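Local coordinates for protein o-succinylbenzoate synthase (Synechococcus elongatus, PDB 2OZT) that converts 2-succinyl-6-hydroxy-2,4-cyclohexadiene-1-carboxylate to 2-succinylbenzoate by loss of water, a divalent-metal-dependent step of phylloquinone biosynthesis, at residues 45-50 / 59-64; 66-69 / 75-78; 78-81 / 86-89. All coordinates share one frame; numbering follows the deposited sequence.

Contact 1. Residues 45-50 / 59-64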
# COMPACT_ATOMS: atom_id res chain seq x y z
N GLY A 45 -7.03 -14.07 8.89
CA GLY A 45 -6.40 -12.74 8.78
C GLY A 45 -4.93 -12.97 8.50
O GLY A 45 -4.39 -14.07 8.60
N GLU A 46 -4.29 -11.86 8.11
CA GLU A 46 -2.86 -11.90 7.78
C GLU A 46 -2.16 -10.70 8.39
O GLU A 46 -2.61 -9.56 8.25
CB GLU A 46 -2.71 -11.90 6.27
CG GLU A 46 -1.25 -11.81 5.79
CD GLU A 46 -1.10 -11.94 4.27
OE1 GLU A 46 -2.08 -12.24 3.52
OE2 GLU A 46 0.07 -11.69 3.80
N ILE A 47 -1.01 -10.98 9.03
CA ILE A 47 -0.12 -9.96 9.62
C ILE A 47 1.20 -10.01 8.87
O ILE A 47 1.95 -10.99 8.95
CB ILE A 47 0.17 -10.30 11.10
CG1 ILE A 47 -1.16 -10.41 11.88
CG2 ILE A 47 1.10 -9.33 11.77
CD1 ILE A 47 -1.00 -10.94 13.32
N ALA A 48 1.50 -8.95 8.10
CA ALA A 48 2.70 -8.95 7.27
C ALA A 48 3.39 -7.59 7.25
O ALA A 48 3.39 -6.93 6.21
CB ALA A 48 2.31 -9.37 5.84
N PRO A 49 4.02 -7.17 8.35
CA PRO A 49 4.75 -5.91 8.30
C PRO A 49 5.86 -6.00 7.24
O PRO A 49 6.36 -7.11 6.90
CB PRO A 49 5.34 -5.78 9.69
CG PRO A 49 5.45 -7.24 10.21
CD PRO A 49 4.17 -7.86 9.65
N LEU A 50 6.19 -4.86 6.65
CA LEU A 50 7.14 -4.84 5.55
C LEU A 50 8.49 -4.29 6.06
O LEU A 50 8.52 -3.19 6.58
CB LEU A 50 6.57 -3.96 4.42
CG LEU A 50 7.29 -3.91 3.07
CD1 LEU A 50 7.31 -5.26 2.40
CD2 LEU A 50 6.59 -2.90 2.16
N ASN A 59 9.09 -10.35 14.13
CA ASN A 59 9.40 -10.97 15.44
C ASN A 59 8.57 -10.42 16.57
O ASN A 59 8.13 -11.17 17.48
CB ASN A 59 10.89 -10.82 15.76
CG ASN A 59 11.74 -11.73 14.90
OD1 ASN A 59 11.26 -12.58 14.15
ND2 ASN A 59 13.07 -11.51 14.97
N ALA A 60 8.29 -9.13 16.55
CA ALA A 60 7.46 -8.54 17.58
C ALA A 60 6.00 -9.01 17.47
O ALA A 60 5.30 -9.21 18.48
CB ALA A 60 7.55 -7.00 17.49
N ASP A 61 5.51 -9.19 16.24
CA ASP A 61 4.15 -9.70 16.02
C ASP A 61 4.05 -11.15 16.52
O ASP A 61 3.01 -11.59 17.08
CB ASP A 61 3.81 -9.66 14.54
CG ASP A 61 3.67 -8.24 14.00
OD1 ASP A 61 3.23 -7.34 14.75
OD2 ASP A 61 3.97 -8.06 12.81
N ILE A 62 5.13 -11.92 16.32
CA ILE A 62 5.16 -13.33 16.77
C ILE A 62 5.09 -13.37 18.29
O ILE A 62 4.29 -14.15 18.87
CB ILE A 62 6.43 -14.09 16.24
CG1 ILE A 62 6.30 -14.36 14.75
CG2 ILE A 62 6.56 -15.47 16.96
CD1 ILE A 62 7.63 -14.64 14.07
N ALA A 63 5.87 -12.52 18.94
CA ALA A 63 5.84 -12.45 20.40
C ALA A 63 4.43 -12.10 20.88
O ALA A 63 3.90 -12.71 21.81
CB ALA A 63 6.83 -11.45 20.90
N LEU A 64 3.78 -11.14 20.22
CA LEU A 64 2.40 -10.79 20.52
C LEU A 64 1.52 -12.01 20.41
O LEU A 64 0.73 -12.29 21.35
CB LEU A 64 1.89 -9.75 19.52
CG LEU A 64 0.39 -9.45 19.73
CD1 LEU A 64 0.09 -8.64 21.00
CD2 LEU A 64 -0.22 -8.86 18.48

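Contact 2. Residues 66-69 / 75-78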
# COMPACT_ATOMS: atom_id res chain seq x y z
N GLN A 66 2.20 -15.04 20.77
CA GLN A 66 2.48 -16.03 21.83
C GLN A 66 2.04 -15.54 23.19
O GLN A 66 1.93 -16.35 24.13
CB GLN A 66 3.99 -16.37 21.84
CG GLN A 66 4.38 -17.08 20.59
CD GLN A 66 5.77 -17.64 20.62
OE1 GLN A 66 6.73 -16.96 20.99
NE2 GLN A 66 5.88 -18.89 20.21
N GLN A 67 1.80 -14.24 23.34
CA GLN A 67 1.39 -13.66 24.62
C GLN A 67 -0.12 -13.61 24.79
O GLN A 67 -0.62 -13.58 25.92
CB GLN A 67 1.94 -12.23 24.76
CG GLN A 67 3.45 -12.14 25.01
CD GLN A 67 4.02 -10.83 24.51
OE1 GLN A 67 3.27 -9.88 24.25
NE2 GLN A 67 5.35 -10.78 24.36
N LEU A 68 -0.87 -13.59 23.69
CA LEU A 68 -2.34 -13.51 23.77
C LEU A 68 -2.98 -14.78 24.32
O LEU A 68 -2.48 -15.88 24.10
CB LEU A 68 -2.93 -13.24 22.39
CG LEU A 68 -2.64 -11.84 21.87
CD1 LEU A 68 -2.99 -11.81 20.36
CD2 LEU A 68 -3.44 -10.77 22.61
N PRO A 69 -4.13 -14.63 25.01
CA PRO A 69 -4.88 -15.79 25.50
C PRO A 69 -5.37 -16.71 24.39
O PRO A 69 -5.48 -16.28 23.24
CB PRO A 69 -6.09 -15.15 26.19
CG PRO A 69 -5.65 -13.77 26.53
CD PRO A 69 -4.75 -13.36 25.41
N GLU A 75 -12.23 -7.08 23.80
CA GLU A 75 -11.41 -6.48 24.86
C GLU A 75 -9.96 -7.02 24.85
O GLU A 75 -9.01 -6.25 25.00
CB GLU A 75 -12.09 -6.62 26.23
CG GLU A 75 -12.61 -8.01 26.59
CD GLU A 75 -14.10 -8.29 26.24
OE1 GLU A 75 -14.58 -7.91 25.13
OE2 GLU A 75 -14.78 -8.95 27.07
N ILE A 76 -9.79 -8.33 24.63
CA ILE A 76 -8.43 -8.88 24.45
C ILE A 76 -7.74 -8.25 23.22
O ILE A 76 -6.57 -7.83 23.29
CB ILE A 76 -8.46 -10.42 24.38
CG1 ILE A 76 -8.70 -10.99 25.80
CG2 ILE A 76 -7.15 -11.00 23.76
CD1 ILE A 76 -9.09 -12.43 25.82
N MSE A 77 -8.46 -8.13 22.12
CA MSE A 77 -7.85 -7.53 20.92
C MSE A 77 -7.52 -6.05 21.09
O MSE A 77 -6.59 -5.54 20.47
CB MSE A 77 -8.67 -7.80 19.67
CG MSE A 77 -8.57 -9.27 19.26
SE MSE A 77 -9.64 -9.65 17.72
CE MSE A 77 -11.36 -9.00 18.42
N ALA A 78 -8.24 -5.37 21.98
CA ALA A 78 -7.93 -3.97 22.31
C ALA A 78 -6.60 -3.82 23.04
O ALA A 78 -6.06 -2.71 23.09
CB ALA A 78 -9.10 -3.31 23.08

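Contact 3. Residues 78-81 / 86-89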
# COMPACT_ATOMS: atom_id res chain seq x y z
N ALA A 78 -8.24 -5.37 21.98
CA ALA A 78 -7.93 -3.97 22.31
C ALA A 78 -6.60 -3.82 23.04
O ALA A 78 -6.06 -2.71 23.09
CB ALA A 78 -9.10 -3.31 23.08
N THR A 79 -6.04 -4.92 23.55
CA THR A 79 -4.75 -4.86 24.26
C THR A 79 -3.59 -4.89 23.26
O THR A 79 -2.44 -4.68 23.64
CB THR A 79 -4.57 -5.98 25.31
OG1 THR A 79 -4.50 -7.25 24.67
CG2 THR A 79 -5.72 -5.98 26.30
N ILE A 80 -3.87 -5.16 21.99
CA ILE A 80 -2.77 -5.19 21.00
C ILE A 80 -2.11 -3.80 20.91
O ILE A 80 -2.81 -2.81 20.68
CB ILE A 80 -3.23 -5.67 19.62
CG1 ILE A 80 -3.74 -7.12 19.71
CG2 ILE A 80 -2.03 -5.56 18.59
CD1 ILE A 80 -4.58 -7.56 18.51
N PRO A 81 -0.77 -3.70 21.12
CA PRO A 81 -0.12 -2.38 21.11
C PRO A 81 -0.32 -1.61 19.80
O PRO A 81 -0.27 -2.20 18.72
CB PRO A 81 1.37 -2.73 21.30
CG PRO A 81 1.37 -4.05 22.02
CD PRO A 81 0.17 -4.78 21.49
N ALA A 86 0.31 -3.69 11.87
CA ALA A 86 -0.02 -4.86 11.03
C ALA A 86 -0.75 -5.96 11.84
O ALA A 86 -1.64 -6.61 11.30
CB ALA A 86 1.24 -5.40 10.29
N ALA A 87 -0.32 -6.15 13.09
CA ALA A 87 -1.04 -7.09 13.97
C ALA A 87 -2.47 -6.61 14.22
O ALA A 87 -3.40 -7.45 14.18
CB ALA A 87 -0.28 -7.27 15.28
N GLN A 88 -2.66 -5.32 14.49
CA GLN A 88 -4.01 -4.76 14.61
C GLN A 88 -4.85 -5.07 13.36
O GLN A 88 -6.01 -5.49 13.45
CB GLN A 88 -4.00 -3.26 14.87
CG GLN A 88 -3.30 -2.80 16.16
CD GLN A 88 -3.29 -1.26 16.25
OE1 GLN A 88 -2.81 -0.55 15.35
NE2 GLN A 88 -3.78 -0.75 17.38
N PHE A 89 -4.29 -4.86 12.18
CA PHE A 89 -5.02 -5.16 10.94
C PHE A 89 -5.35 -6.63 10.86
O PHE A 89 -6.50 -7.02 10.56
CB PHE A 89 -4.16 -4.76 9.72
CG PHE A 89 -4.64 -5.34 8.41
CD1 PHE A 89 -5.60 -4.70 7.65
CD2 PHE A 89 -4.14 -6.57 7.94
CE1 PHE A 89 -6.02 -5.20 6.43
CE2 PHE A 89 -4.58 -7.10 6.72
CZ PHE A 89 -5.52 -6.42 5.95
O HOH W 1 -4.96 -2.01 19.46

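Contact 1. Residues 45-50 / 59-64
D61 sends its carboxylate from helix 58-67 against the end of strand 42-47, and its contact there is with carbon. Its OD2 lies 3.1 Å from P49 CG and 3.2 Å from P49 CD, so the oxygen meets the CG-CD bond of the proline, and it also lies 3.3 Å from I47 CG2. The branch that I47 offers is its gamma methyl, CG2: with chi1 at -57° this carbon stands anti to the backbone N and faces the helix, 3.6 Å from D61 CG and 3.9 Å from D61 CB. P49 and D61 point at each other, with OD2 as their meeting point. The fold here is the N-terminal capping domain of the enolase superfamily, in which helix 58-67 packs on an antiparallel sheet that has 42-47 as an outer strand. I31 pairs with I47 through the backbone, and R28 holds the carbonyls of A48 and P49, which fixes the loop where it leaves the sheet. Helix 85-97 also packs here, F91 touching I47 and A87 touching D61. The second carboxylate oxygen, OD1, lies close to OE2 of E56, an acid that is itself held by backbone N-H groups of helix 85-97. With OD2 facing only carbon across this contact and OD1 near a second carboxylate, the pKa of D61 would probably be raised.

Contact 2. Residues 66-69 / 75-78
L68 CD2 rests 3.9 Å from I76 CG2 of the short helix 74-77, the leucine and isoleucine lying alongside and pointing contrary ways. The chain has just left helix 58-67 here, as the L68 psi of 149° attests. L68 also rests on W5 and F91, which places it between the sheet and helix 85-97. P69 follows and buries more of its own surface in the contact than L68. Its CD is 3.7 Å from I76 CG2, and farther round the ring its CG is 3.8 Å from I76 CD1. I76 therefore spreads two branches along the proline: at a chi1 of -74° CG1 takes the place opposite the carbonyl carbon, leaving CG2 to serve both L68 and P69, and the extended chi2 of 165° carries CD1 out to the CB-CG side of the ring. Beyond the contact, W5 NE1 donates to the carbonyl of P69, and T73 OG1 bonds to the backbone N of I76. With an alanine here in place of I76 both branches go, and the P69 ring and L68 CD2 would probably face a gap. The approaches, all between carbons, imply a small apolar surface contact that joins the chain just after helix 58-67 to helix 74-77, which strand 71-72 separates in sequence, and that is held by van der Waals packing rather than directed bonds.

Contact 3. Residues 78-81 / 86-89
I80 lays its CG2 methyl against helix 85-97, touching Q88 CG at 3.9 Å and A87 CB at 4.1 Å. The setting is a helix-loop-helix connection in the capping domain of this enolase-superfamily enzyme: residues 78-81 leave helix 74-77, and the chain folds back so that the loop packs on the helix it is about to enter. A chi1 of -63° turns the I80 methyl away from its own amide nitrogen, so that it meets A87 CB and Q88 CG. I80 and Q88 lie side by side with contrary headings, and the methyl meets the aliphatic part of the glutamine, whereas the amide continues toward the loop backbone. That continuation follows from an extended chain, chi2 177°, which brings Q88 CD to within 4.0 Å of P81 O. Apolar and polar halves of Q88 are thus used separately: CG for packing, the terminal nitrogen for a bridge. L64 of helix 58-67 touches I80, P81 and A87, and the carboxylate of E56 accepts the backbone N-H groups of A86 and A87 in the first part of the helix. On the other side of that helix F89 touches T246, A247, A279 and I283, so the loop is tied to a helix that itself rests on the barrel domain. Q88 NE2 and I80 O are 4.0 Å apart, too far to pair directly; instead a water donates to I80 O at 2.6 Å and accepts from Q88 NE2 at 2.7 Å, with an angle of about 98° at its oxygen.

The three contacts follow one another along the capping domain and converge on helix 85-97. Contact 1 and contact 3, with centres about 10 Å apart, touch directly: A87 CB lies 3.6 Å from both D61 OD1 and L64 CD2, and E46 O lies 3.4 Å from F89 CD2. Contact 2 continues from helix 58-67, its centre about 13 Å from that of contact 1, and shares A78 with contact 3, their centres being about 9 Å apart. In contact 1 the P49 side chain is about 10 Å from the side chain of K245, the predicted proton acceptor; contacts 2 and 3 lie away from the annotated sites.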